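Local coordinates for protein UDP-glucose 6-dehydrogenase (PDB 3VTF) that probably catalyses the NAD-dependent oxidation of UDP-glucose to UDP-glucuronate, and holds UDP-glucose in a bound form in this structure, at residues G30-V35 with F102-T107; E89-A94 with A124-R129; R118-A123 with G153-A158; F204-Y209 with K216-P221; L290-F295 with A304-V309. All blocks are in the same frame, centred on the assembly; numbering follows the deposited sequence.

Contact 1: G30-V35 with F102-T107; sequences GYVGVV and FIAVGT
Gly33 and Ala104 meet backbone against methyl: Ala104 CB points at the first turn of the helix and lies 3.8 Å from Gly33 CA. A beta carbon modelled on Gly33 would fall 3.5 Å from Ala104 CB, so the missing side chain lets helix and chain come this close. Beside it Val32 CG1, placed anti to the backbone N (chi1 175°), adds a looser apolar touch, 4.3 Å from Ala104 CB. No direct hydrogen bond spans the two segments; a water does the polar work. It accepts from Gly33 N at 2.9 Å and donates to Ala104 O at 2.8 Å, while a weak third bond ties it to Gly30 N.

What positions these groups lies one shell out. Gly30 is the N-cap residue, and its O receives Val34 N at 2.9 Å, which closes the first helical turn. On the other side, Ser144 OG bonds to both Ile103 O and Val105 O, steadying the chain as it leaves strand 100-103. Tyr31 touches the bound UDP-glucose, and its OH bonds to Leu177 O. Gly30 and Gly33 supply the second and third glycines of a GxGxxG sequence, and a water between this turn and the end of the fourth strand is a familiar feature of the dinucleotide-binding Rossmann fold, consistent with the NAD-binding role predicted for Thr107.

Contact 2: E89-A94 with A124-R129; sequences ESAEEA and ARAVGR
Glu92 OE2 is gripped by two nitrogens of Arg129 in a side-on salt bridge. Arg129 NE reaches Glu92 OE2 at 2.8 Å on its anti lone pair, and Arg129 NH2 reaches the same Glu92 OE2 at 2.9 Å, nearly in line with the C-O bond. Both N-H...O angles are bent, 149° and 144°, as expected when one atom serves two donors. The oxygen sits almost in the guanidinium plane, though the carboxylate itself is turned 37° from it. A bend at chi2 of Glu92 carries the acid over to the arginine and lays Glu92 CG 3.6 Å from Arg129 CB. An alanine at Glu92 would remove the carboxylate, and Arg129 would probably lose this charge partner and be freer to swing.

Beneath the bridge the backbones approach through small residues, Ala91 CB lying 3.6 Å from Ala126 CB. The short helix is started by Ser90, whose OG, as N-cap, accepts from Glu93 N at 3.1 Å. Ala91 and Val127 both rest on Leu27 of strand 23-27, so the two helices lie side by side on one face of the sheet, flanking strand 100-103 in sequence as in a Rossmann-type alpha/beta domain.

Contact 3: R118-A123 with G153-A158; sequences RYVEAA and GLVARA
Val120 and Val155 form the tight side of this helix pair: Val120 CG1 and Val155 CG2 are only 3.5 Å apart, closer than usual for two methyl groups. The branches cross at about a right angle. Val120 presents the methyl that is anti to its own nitrogen, whereas Val155 presents the one anti to its carbonyl carbon.

The outer side is looser and mixed in character. Glu121 CG stands opposite the backbone N (chi1 173°), and the chain runs on extended beyond it. Leu154 CD1 lies across it, 4.0 Å from Glu121 CB and 3.8 Å from Glu121 CD. Thus the leucine covers the stem and reaches the carboxylate carbon, while Glu121 OE2 makes a salt bridge with Arg125. Arg157 NH1 stops 5.0 Å from Glu121 OE2, too far for contact, and pairs with Glu161 instead; any pull between them is probably only electrostatic. Ala158 CB closes the interface at 4.2 Å from Glu121 O.

The segment axes approach to 9.1 Å and cross at -29°, a near-parallel pairing. Strand 139-142 links the two helices in sequence, and Val155 packs on its Val140 and Val142, while Val120 reaches Thr107 and Ser144 on the loops beyond neighbouring strand ends.

Contact 4: F204-Y209 with K216-P221; sequences FLLDVY and KLVMKP
Lys216 gains its reach over Tyr209 from its torsions: chi2, at 135°, lies well away from a staggered value, and the chain beyond it is straight, which carries NZ to the end of the helix. There Lys216 NZ donates to Tyr209 O at 2.9 Å. The approach is bent and out of plane: the C=O...N angle is 126°, and the nitrogen sits 48° above the carbonyl plane, off either lone pair. A water adds a second link, accepting from Lys216 NZ at 3.1 Å and donating to Leu206 O at 2.6 Å. Since Lys216 NZ also bonds to Val212 O, the ammonium is held by two carbonyls and a water. The positive charge at the C-terminal end of the helix probably offsets the carbonyl dipoles there.

The rest is apolar. The two methyls of Leu206 fork over the strand: Leu206 CD2 rests 3.9 Å from Lys216 CB, and Leu206 CD1 lies 4.2 Å from Val218 CG2, these two side chains crossing at about a right angle. Tyr209 CB also approaches Lys216 CE, to 4.1 Å, while the ring leads away from the strand and its OH bonds to Asn173 ND2.

Leu206, Tyr209 and Lys216 all also touch strand 192-196. At the strand edge not bonded to strand 192-196, Val218 O accepts from Arg258 of the second subunit. Strand 192-196, helix 199-208 and strand 216-219 thus form a beta-alpha-beta crossover, its last strand at one margin of the sheet within this chain.

Contact 5: L290-F295 with A304-V309; sequences LAFIRF and AISKAV
Ile293 fits against the backbone and stem of two successive residues, Ser306 and Lys307, and its two branches divide their contacts differently between them. Ile293 CG1 meets Ser306 CB at 3.7 Å. The terminal Ile293 CD1 goes deeper, lying 3.5 Å from Ser306 O and 3.7 Å from Lys307 CA. Ile293 CG2, anti to its backbone N because chi1 is -74°, instead faces Lys307 CG at 3.6 Å. The isoleucine and lysine side chains cross at about a right angle, and the lysine then bends at chi3 and leads its ammonium away to a salt bridge with Glu302.

Next to them Phe292 turns its ring edge, not its face, to Ser306: the hydroxyl OG lies in the ring plane, 3.6 Å from Phe292 CD2. The segments run antiparallel at 149°, their axes 9.4 Å apart at closest approach. Replacing Ile293 by an alanine would take away CG1, CD1 and CG2, and is likely to open a gap beside Ser306 and the stem of Lys307.

No hydrogen bond crosses between the two helices here. The contact is therefore held by shape and apolar burial, while its polar ends find partners outside it: Lys307 with Glu302 of the same chain, and Ser306 OG with Glu244 of the second subunit, and the latter ties the helix pair to the subunit interface.

How the contacts relate
Contacts 1, 2 and 3 form one continuous patch of the NAD-binding domain, with centres 12 to 15 Å apart. Contacts 2 and 3 share helix 118-134 and meet where Ala124 CB lies 3.9 Å from Ala158 CB. Contact 1 touches contact 3 through Thr107 CG2 and Val120 CG2, 3.6 Å apart, and contact 4 through Phe102 CZ and Leu205 CD2, 4.0 Å apart. Contact 5, in the central domain, touches none of them, although its nearest atoms come within about 6 Å of contact 1. Tyr31 of contact 1 touches bound UDP-glucose, and the side chain of Val32 is about 6 Å from it; the side chain of Phe292 in contact 5 is about 12 Å from the bound UDP-glucose. Contacts 4 and 5 both reach the second subunit.

Contact 1: G30-V35 with F102-T107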
# COMPACT_ATOMS: atom_id res chain seq x y z
N GLY A 30 18.13 -23.20 5.04
CA GLY A 30 18.14 -22.24 3.93
C GLY A 30 18.60 -20.90 4.54
O GLY A 30 19.06 -20.80 5.71
N TYR A 31 18.40 -19.82 3.81
CA TYR A 31 18.91 -18.60 4.38
C TYR A 31 18.21 -18.19 5.72
O TYR A 31 18.83 -17.59 6.61
CB TYR A 31 19.01 -17.47 3.34
CG TYR A 31 17.81 -16.67 3.27
CD1 TYR A 31 17.72 -15.50 4.02
CD2 TYR A 31 16.71 -17.06 2.46
CE1 TYR A 31 16.56 -14.72 3.99
CE2 TYR A 31 15.53 -16.29 2.40
CZ TYR A 31 15.46 -15.12 3.18
OH TYR A 31 14.30 -14.35 3.10
N VAL A 32 16.92 -18.46 5.84
CA VAL A 32 16.22 -18.17 7.13
C VAL A 32 16.80 -19.02 8.29
O VAL A 32 17.23 -18.50 9.30
CB VAL A 32 14.69 -18.40 7.03
CG1 VAL A 32 14.03 -18.21 8.41
CG2 VAL A 32 14.10 -17.33 6.12
N GLY A 33 16.86 -20.32 8.09
CA GLY A 33 17.34 -21.23 9.14
C GLY A 33 18.79 -20.91 9.51
O GLY A 33 19.11 -20.85 10.67
N VAL A 34 19.67 -20.75 8.51
CA VAL A 34 21.12 -20.58 8.86
C VAL A 34 21.37 -19.21 9.48
O VAL A 34 22.16 -19.13 10.43
CB VAL A 34 22.04 -20.83 7.63
CG1 VAL A 34 21.94 -19.64 6.67
CG2 VAL A 34 23.46 -21.06 8.13
N VAL A 35 20.59 -18.19 9.10
CA VAL A 35 20.76 -16.88 9.73
C VAL A 35 20.22 -16.92 11.17
O VAL A 35 20.77 -16.29 12.11
CB VAL A 35 20.11 -15.74 8.90
CG1 VAL A 35 19.95 -14.45 9.72
CG2 VAL A 35 20.95 -15.46 7.65
N PHE A 102 13.13 -24.30 16.21
CA PHE A 102 12.58 -23.47 15.12
C PHE A 102 12.47 -24.27 13.83
O PHE A 102 13.48 -24.72 13.26
CB PHE A 102 13.51 -22.25 14.92
CG PHE A 102 13.44 -21.32 16.12
CD1 PHE A 102 12.65 -20.17 16.05
CD2 PHE A 102 14.13 -21.58 17.30
CE1 PHE A 102 12.52 -19.35 17.14
CE2 PHE A 102 14.00 -20.75 18.40
CZ PHE A 102 13.20 -19.63 18.33
N ILE A 103 11.25 -24.42 13.32
CA ILE A 103 11.14 -25.12 12.05
C ILE A 103 11.24 -24.06 10.99
O ILE A 103 10.39 -23.12 10.92
CB ILE A 103 9.78 -25.85 11.95
CG1 ILE A 103 9.73 -26.97 13.03
CG2 ILE A 103 9.48 -26.35 10.51
CD1 ILE A 103 8.32 -27.59 13.11
N ALA A 104 12.23 -24.24 10.09
CA ALA A 104 12.49 -23.23 9.06
C ALA A 104 12.63 -23.86 7.71
O ALA A 104 13.32 -23.33 6.85
CB ALA A 104 13.77 -22.40 9.39
N VAL A 105 11.97 -25.02 7.47
CA VAL A 105 12.09 -25.69 6.16
C VAL A 105 11.21 -24.98 5.13
O VAL A 105 10.35 -24.10 5.46
CB VAL A 105 11.65 -27.16 6.29
CG1 VAL A 105 12.61 -27.79 7.28
CG2 VAL A 105 10.23 -27.24 6.92
N GLY A 106 11.41 -25.31 3.85
CA GLY A 106 10.66 -24.56 2.81
C GLY A 106 9.15 -24.85 2.75
O GLY A 106 8.62 -25.87 3.30
N THR A 107 8.40 -23.94 2.16
CA THR A 107 6.99 -24.19 1.87
C THR A 107 6.84 -23.76 0.38
O THR A 107 6.14 -22.73 0.06
CB THR A 107 5.97 -23.37 2.75
OG1 THR A 107 6.45 -22.01 2.90
CG2 THR A 107 5.87 -24.02 4.21
O HOH W 1 15.69 -21.99 6.03

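Contact 2: E89-A94 with A124-R129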
# COMPACT_ATOMS: atom_id res chain seq x y z
N GLU A 89 23.66 -34.90 13.94
CA GLU A 89 23.63 -35.94 12.90
C GLU A 89 22.22 -36.28 12.50
O GLU A 89 22.01 -36.93 11.48
CB GLU A 89 24.32 -37.24 13.44
CG GLU A 89 25.79 -37.05 13.72
CD GLU A 89 26.52 -36.66 12.45
OE1 GLU A 89 26.23 -37.20 11.35
OE2 GLU A 89 27.39 -35.77 12.53
N SER A 90 21.21 -35.82 13.27
CA SER A 90 19.83 -36.08 12.81
C SER A 90 18.90 -35.01 13.39
O SER A 90 19.28 -34.36 14.34
CB SER A 90 19.33 -37.49 13.25
OG SER A 90 19.09 -37.49 14.62
N ALA A 91 17.75 -34.83 12.77
CA ALA A 91 16.76 -33.82 13.30
C ALA A 91 16.41 -34.19 14.72
O ALA A 91 16.47 -33.35 15.63
CB ALA A 91 15.49 -33.82 12.44
N GLU A 92 16.16 -35.49 14.95
CA GLU A 92 15.71 -35.93 16.31
C GLU A 92 16.73 -35.67 17.38
O GLU A 92 16.39 -35.26 18.52
CB GLU A 92 15.37 -37.42 16.29
CG GLU A 92 14.17 -37.78 15.43
CD GLU A 92 14.44 -37.91 13.92
OE1 GLU A 92 15.58 -37.66 13.37
OE2 GLU A 92 13.47 -38.28 13.23
N GLU A 93 18.00 -35.85 17.05
CA GLU A 93 19.02 -35.56 18.08
C GLU A 93 19.14 -34.05 18.33
O GLU A 93 19.45 -33.68 19.46
CB GLU A 93 20.40 -36.06 17.65
CG GLU A 93 20.53 -37.60 17.58
CD GLU A 93 21.75 -37.96 16.72
OE1 GLU A 93 22.89 -37.54 17.07
OE2 GLU A 93 21.55 -38.56 15.64
N ALA A 94 18.99 -33.21 17.28
CA ALA A 94 19.01 -31.72 17.51
C ALA A 94 17.90 -31.36 18.50
O ALA A 94 18.11 -30.65 19.49
CB ALA A 94 18.81 -30.97 16.22
N ALA A 124 7.91 -31.52 11.72
CA ALA A 124 7.13 -31.51 12.99
C ALA A 124 7.19 -32.99 13.56
O ALA A 124 7.25 -33.19 14.77
CB ALA A 124 5.66 -31.16 12.74
N ARG A 125 7.14 -33.97 12.68
CA ARG A 125 7.16 -35.40 13.17
C ARG A 125 8.53 -35.65 13.78
O ARG A 125 8.66 -36.35 14.81
CB ARG A 125 6.89 -36.37 12.01
CG ARG A 125 5.42 -36.32 11.60
CD ARG A 125 4.93 -37.52 10.73
NE ARG A 125 3.52 -37.26 10.34
CZ ARG A 125 2.47 -37.46 11.15
NH1 ARG A 125 2.68 -37.98 12.34
NH2 ARG A 125 1.23 -37.14 10.81
N ALA A 126 9.59 -35.10 13.16
CA ALA A 126 10.91 -35.25 13.77
C ALA A 126 11.01 -34.61 15.12
O ALA A 126 11.65 -35.15 16.05
CB ALA A 126 12.04 -34.76 12.86
N VAL A 127 10.39 -33.44 15.26
CA VAL A 127 10.33 -32.77 16.50
C VAL A 127 9.61 -33.66 17.51
O VAL A 127 10.12 -33.80 18.64
CB VAL A 127 9.66 -31.38 16.38
CG1 VAL A 127 9.45 -30.82 17.77
CG2 VAL A 127 10.61 -30.39 15.58
N GLY A 128 8.46 -34.23 17.10
CA GLY A 128 7.70 -35.12 18.03
C GLY A 128 8.59 -36.32 18.50
O GLY A 128 8.66 -36.65 19.64
N ARG A 129 9.35 -36.90 17.59
CA ARG A 129 10.29 -38.03 18.00
C ARG A 129 11.38 -37.54 18.95
O ARG A 129 11.73 -38.18 19.94
CB ARG A 129 10.85 -38.58 16.71
CG ARG A 129 9.80 -39.43 15.98
CD ARG A 129 10.43 -40.33 14.92
NE ARG A 129 10.98 -39.51 13.86
CZ ARG A 129 10.33 -39.13 12.75
NH1 ARG A 129 9.12 -39.54 12.49
NH2 ARG A 129 10.93 -38.36 11.86

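Contact 3: R118-A123 with G153-A158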
# COMPACT_ATOMS: atom_id res chain seq x y z
N ARG A 118 4.34 -30.50 3.12
CA ARG A 118 5.03 -31.78 3.44
C ARG A 118 6.35 -31.62 4.15
O ARG A 118 6.65 -32.42 5.03
CB ARG A 118 5.28 -32.59 2.14
CG ARG A 118 4.01 -33.17 1.47
CD ARG A 118 4.48 -33.85 0.15
NE ARG A 118 5.12 -32.83 -0.72
CZ ARG A 118 6.18 -33.06 -1.45
NH1 ARG A 118 6.73 -34.29 -1.47
NH2 ARG A 118 6.73 -32.04 -2.12
N TYR A 119 7.16 -30.60 3.81
CA TYR A 119 8.44 -30.39 4.50
C TYR A 119 8.23 -30.01 5.97
O TYR A 119 8.96 -30.51 6.87
CB TYR A 119 9.28 -29.25 3.80
CG TYR A 119 9.50 -29.52 2.30
CD1 TYR A 119 10.66 -30.15 1.88
CD2 TYR A 119 8.53 -29.20 1.34
CE1 TYR A 119 10.89 -30.45 0.54
CE2 TYR A 119 8.75 -29.52 0.02
CZ TYR A 119 9.92 -30.17 -0.38
OH TYR A 119 10.15 -30.45 -1.74
N VAL A 120 7.27 -29.09 6.21
CA VAL A 120 6.92 -28.71 7.60
C VAL A 120 6.35 -29.96 8.38
O VAL A 120 6.70 -30.16 9.54
CB VAL A 120 5.83 -27.60 7.55
CG1 VAL A 120 5.17 -27.31 8.94
CG2 VAL A 120 6.46 -26.28 6.95
N GLU A 121 5.51 -30.76 7.71
CA GLU A 121 4.92 -31.91 8.43
C GLU A 121 6.03 -32.90 8.85
O GLU A 121 6.03 -33.36 9.98
CB GLU A 121 3.85 -32.61 7.58
CG GLU A 121 3.40 -33.90 8.28
CD GLU A 121 2.20 -34.56 7.67
OE1 GLU A 121 1.74 -34.09 6.64
OE2 GLU A 121 1.69 -35.54 8.29
N ALA A 122 6.97 -33.18 7.97
CA ALA A 122 8.10 -34.11 8.31
C ALA A 122 8.95 -33.54 9.38
O ALA A 122 9.43 -34.26 10.27
CB ALA A 122 8.96 -34.48 7.06
N ALA A 123 9.16 -32.19 9.38
CA ALA A 123 10.01 -31.63 10.41
C ALA A 123 9.24 -31.73 11.74
O ALA A 123 9.85 -31.98 12.77
CB ALA A 123 10.27 -30.14 10.10
N GLY A 153 -2.81 -26.61 14.11
CA GLY A 153 -3.44 -27.77 13.43
C GLY A 153 -2.44 -28.83 13.04
O GLY A 153 -1.97 -29.57 13.90
N LEU A 154 -2.03 -28.82 11.77
CA LEU A 154 -1.10 -29.81 11.28
C LEU A 154 0.14 -30.03 12.18
O LEU A 154 0.49 -31.17 12.49
CB LEU A 154 -0.64 -29.39 9.86
CG LEU A 154 0.62 -30.11 9.33
CD1 LEU A 154 0.31 -31.59 9.20
CD2 LEU A 154 1.08 -29.61 7.99
N VAL A 155 0.86 -28.95 12.55
CA VAL A 155 2.15 -29.09 13.27
C VAL A 155 1.89 -29.65 14.70
O VAL A 155 2.53 -30.66 15.05
CB VAL A 155 2.90 -27.72 13.36
CG1 VAL A 155 4.01 -27.72 14.42
CG2 VAL A 155 3.44 -27.29 11.97
N ALA A 156 0.93 -29.10 15.44
CA ALA A 156 0.64 -29.63 16.79
C ALA A 156 0.22 -31.08 16.71
O ALA A 156 0.57 -31.88 17.57
CB ALA A 156 -0.41 -28.81 17.52
N ARG A 157 -0.51 -31.41 15.65
CA ARG A 157 -0.99 -32.82 15.51
C ARG A 157 0.13 -33.77 15.15
O ARG A 157 0.24 -34.82 15.73
CB ARG A 157 -2.12 -32.91 14.47
CG ARG A 157 -2.65 -34.33 14.33
CD ARG A 157 -3.91 -34.37 13.44
NE ARG A 157 -3.70 -33.69 12.15
CZ ARG A 157 -2.96 -34.20 11.15
NH1 ARG A 157 -2.30 -35.35 11.31
NH2 ARG A 157 -2.81 -33.53 10.00
N ALA A 158 0.98 -33.39 14.16
CA ALA A 158 2.05 -34.22 13.79
C ALA A 158 3.08 -34.43 14.94
O ALA A 158 3.63 -35.57 15.10
CB ALA A 158 2.72 -33.64 12.52

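Contact 4: F204-Y209 with K216-P221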
# COMPACT_ATOMS: atom_id res chain seq x y z
N PHE A 204 8.66 -17.94 27.01
CA PHE A 204 9.93 -18.52 26.55
C PHE A 204 10.53 -17.70 25.37
O PHE A 204 11.69 -17.34 25.37
CB PHE A 204 9.69 -19.94 26.08
CG PHE A 204 10.95 -20.70 25.80
CD1 PHE A 204 11.45 -21.62 26.74
CD2 PHE A 204 11.65 -20.53 24.57
CE1 PHE A 204 12.64 -22.33 26.46
CE2 PHE A 204 12.83 -21.29 24.28
CZ PHE A 204 13.32 -22.17 25.23
N LEU A 205 9.69 -17.35 24.40
CA LEU A 205 10.23 -16.58 23.22
C LEU A 205 10.57 -15.15 23.60
O LEU A 205 11.51 -14.57 23.07
CB LEU A 205 9.17 -16.61 22.06
CG LEU A 205 9.05 -18.03 21.47
CD1 LEU A 205 7.89 -18.15 20.49
CD2 LEU A 205 10.33 -18.28 20.72
N LEU A 206 9.82 -14.55 24.53
CA LEU A 206 10.19 -13.18 24.96
C LEU A 206 11.55 -13.20 25.65
O LEU A 206 12.36 -12.31 25.48
CB LEU A 206 9.16 -12.57 25.87
CG LEU A 206 7.80 -12.28 25.29
CD1 LEU A 206 6.72 -11.92 26.35
CD2 LEU A 206 7.99 -11.19 24.26
N ASP A 207 11.82 -14.28 26.38
CA ASP A 207 13.18 -14.51 26.90
C ASP A 207 14.24 -14.67 25.80
O ASP A 207 15.33 -14.07 25.83
CB ASP A 207 13.17 -15.75 27.82
CG ASP A 207 14.51 -15.97 28.48
OD1 ASP A 207 15.30 -16.84 28.01
OD2 ASP A 207 14.79 -15.19 29.41
N VAL A 208 13.94 -15.53 24.82
CA VAL A 208 14.90 -15.75 23.74
C VAL A 208 15.28 -14.40 23.09
O VAL A 208 16.43 -14.21 22.68
CB VAL A 208 14.28 -16.72 22.66
CG1 VAL A 208 15.08 -16.68 21.34
CG2 VAL A 208 14.26 -18.16 23.15
N TYR A 209 14.28 -13.51 22.91
CA TYR A 209 14.54 -12.28 22.18
C TYR A 209 14.84 -11.07 23.08
O TYR A 209 14.88 -9.94 22.60
CB TYR A 209 13.32 -11.97 21.30
CG TYR A 209 13.18 -12.97 20.13
CD1 TYR A 209 14.12 -12.96 19.10
CD2 TYR A 209 12.06 -13.86 20.04
CE1 TYR A 209 13.95 -13.79 17.97
CE2 TYR A 209 11.90 -14.75 18.92
CZ TYR A 209 12.87 -14.71 17.93
OH TYR A 209 12.79 -15.51 16.78
N LYS A 216 7.82 -6.16 20.46
CA LYS A 216 7.48 -7.61 20.47
C LYS A 216 5.99 -7.69 20.65
O LYS A 216 5.48 -7.12 21.56
CB LYS A 216 8.18 -8.27 21.64
CG LYS A 216 9.68 -8.40 21.31
CD LYS A 216 10.59 -7.99 22.48
CE LYS A 216 12.08 -8.13 22.04
NZ LYS A 216 13.01 -7.75 23.19
N LEU A 217 5.29 -8.27 19.71
CA LEU A 217 3.86 -8.34 19.77
C LEU A 217 3.40 -9.77 19.97
O LEU A 217 3.59 -10.63 19.08
CB LEU A 217 3.21 -7.81 18.47
CG LEU A 217 3.28 -6.29 18.23
CD1 LEU A 217 4.69 -5.78 18.18
CD2 LEU A 217 2.68 -6.02 16.83
N VAL A 218 2.70 -10.02 21.06
CA VAL A 218 2.28 -11.35 21.37
C VAL A 218 0.82 -11.45 20.94
O VAL A 218 0.01 -10.56 21.26
CB VAL A 218 2.40 -11.64 22.92
CG1 VAL A 218 1.69 -12.95 23.29
CG2 VAL A 218 3.89 -11.62 23.32
N MET A 219 0.45 -12.47 20.20
CA MET A 219 -0.90 -12.56 19.65
C MET A 219 -1.24 -14.03 19.43
O MET A 219 -0.45 -14.87 19.73
CB MET A 219 -1.02 -11.76 18.35
CG MET A 219 -0.14 -12.25 17.23
SD MET A 219 -0.16 -11.19 15.76
CE MET A 219 0.56 -9.68 16.36
N LYS A 220 -2.43 -14.35 18.94
CA LYS A 220 -2.76 -15.75 18.64
C LYS A 220 -1.92 -16.32 17.49
O LYS A 220 -1.50 -15.59 16.61
CB LYS A 220 -4.22 -15.87 18.25
CG LYS A 220 -5.21 -15.18 19.17
CD LYS A 220 -6.62 -15.50 18.73
CE LYS A 220 -7.66 -15.04 19.73
NZ LYS A 220 -9.01 -15.18 19.12
N PRO A 221 -1.72 -17.64 17.47
CA PRO A 221 -0.91 -18.25 16.42
C PRO A 221 -1.50 -17.96 15.03
O PRO A 221 -0.75 -17.68 14.12
CB PRO A 221 -0.98 -19.73 16.76
CG PRO A 221 -1.04 -19.74 18.24
CD PRO A 221 -1.97 -18.59 18.56
O HOH W 2 11.76 -9.81 25.08

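Contact 5: L290-F295 with A304-V309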
# COMPACT_ATOMS: atom_id res chain seq x y z
N LEU A 290 0.40 -16.45 -4.41
CA LEU A 290 -0.41 -17.54 -4.98
C LEU A 290 -0.98 -18.40 -3.81
O LEU A 290 -2.14 -18.72 -3.80
CB LEU A 290 0.50 -18.41 -5.87
CG LEU A 290 -0.26 -19.59 -6.59
CD1 LEU A 290 -1.46 -19.00 -7.29
CD2 LEU A 290 0.72 -20.24 -7.60
N ALA A 291 -0.16 -18.75 -2.82
CA ALA A 291 -0.69 -19.52 -1.63
C ALA A 291 -1.79 -18.78 -0.94
O ALA A 291 -2.79 -19.37 -0.44
CB ALA A 291 0.47 -19.93 -0.65
N PHE A 292 -1.64 -17.44 -0.83
CA PHE A 292 -2.69 -16.66 -0.15
C PHE A 292 -3.98 -16.67 -0.91
O PHE A 292 -5.08 -16.83 -0.33
CB PHE A 292 -2.16 -15.18 0.01
CG PHE A 292 -2.98 -14.33 0.90
CD1 PHE A 292 -3.15 -14.67 2.26
CD2 PHE A 292 -3.52 -13.12 0.44
CE1 PHE A 292 -3.89 -13.84 3.14
CE2 PHE A 292 -4.29 -12.30 1.29
CZ PHE A 292 -4.45 -12.66 2.66
N ILE A 293 -3.86 -16.57 -2.24
CA ILE A 293 -5.07 -16.60 -3.07
C ILE A 293 -5.77 -18.00 -2.88
O ILE A 293 -6.98 -18.06 -2.72
CB ILE A 293 -4.65 -16.42 -4.56
CG1 ILE A 293 -4.26 -14.95 -4.82
CG2 ILE A 293 -5.86 -16.71 -5.50
CD1 ILE A 293 -3.43 -14.76 -6.14
N ARG A 294 -4.96 -19.06 -3.02
CA ARG A 294 -5.50 -20.47 -2.98
C ARG A 294 -6.09 -20.75 -1.59
O ARG A 294 -7.13 -21.40 -1.47
CB ARG A 294 -4.41 -21.45 -3.24
CG ARG A 294 -3.93 -21.42 -4.71
CD ARG A 294 -5.06 -21.85 -5.68
NE ARG A 294 -4.51 -21.82 -7.04
CZ ARG A 294 -4.86 -20.96 -7.97
NH1 ARG A 294 -5.80 -20.06 -7.74
NH2 ARG A 294 -4.26 -21.00 -9.16
N PHE A 295 -5.45 -20.25 -0.54
CA PHE A 295 -5.97 -20.42 0.82
C PHE A 295 -7.31 -19.70 0.96
O PHE A 295 -8.28 -20.29 1.46
CB PHE A 295 -4.93 -19.86 1.87
CG PHE A 295 -5.39 -20.04 3.31
CD1 PHE A 295 -5.55 -21.32 3.84
CD2 PHE A 295 -5.70 -18.95 4.08
CE1 PHE A 295 -5.95 -21.52 5.18
CE2 PHE A 295 -6.12 -19.11 5.39
CZ PHE A 295 -6.24 -20.40 5.96
N ALA A 304 -9.92 -10.93 -4.86
CA ALA A 304 -9.85 -10.18 -6.15
C ALA A 304 -8.59 -9.30 -6.23
O ALA A 304 -7.92 -9.21 -7.28
CB ALA A 304 -11.10 -9.25 -6.26
N ILE A 305 -8.23 -8.64 -5.11
CA ILE A 305 -7.00 -7.79 -5.20
C ILE A 305 -5.77 -8.61 -5.32
O ILE A 305 -4.89 -8.35 -6.18
CB ILE A 305 -6.93 -6.85 -3.96
CG1 ILE A 305 -8.19 -5.93 -3.97
CG2 ILE A 305 -5.65 -5.98 -4.00
CD1 ILE A 305 -8.36 -5.05 -2.66
N SER A 306 -5.63 -9.63 -4.47
CA SER A 306 -4.46 -10.46 -4.53
C SER A 306 -4.28 -11.10 -5.90
O SER A 306 -3.16 -11.23 -6.39
CB SER A 306 -4.55 -11.59 -3.41
OG SER A 306 -4.72 -10.96 -2.17
N LYS A 307 -5.40 -11.56 -6.52
CA LYS A 307 -5.29 -12.10 -7.93
C LYS A 307 -4.82 -10.99 -8.92
O LYS A 307 -4.00 -11.25 -9.77
CB LYS A 307 -6.67 -12.64 -8.39
CG LYS A 307 -7.00 -14.01 -7.64
CD LYS A 307 -8.17 -14.77 -8.34
CE LYS A 307 -9.36 -13.88 -8.51
NZ LYS A 307 -10.62 -14.56 -8.98
N ALA A 308 -5.31 -9.79 -8.75
CA ALA A 308 -4.88 -8.67 -9.64
C ALA A 308 -3.43 -8.41 -9.51
O ALA A 308 -2.70 -8.20 -10.56
CB ALA A 308 -5.76 -7.41 -9.46
N VAL A 309 -2.94 -8.54 -8.25
CA VAL A 309 -1.52 -8.35 -8.00
C VAL A 309 -0.70 -9.27 -8.84
O VAL A 309 0.35 -8.88 -9.43
CB VAL A 309 -1.20 -8.59 -6.47
CG1 VAL A 309 0.27 -8.61 -6.27
CG2 VAL A 309 -1.88 -7.47 -5.71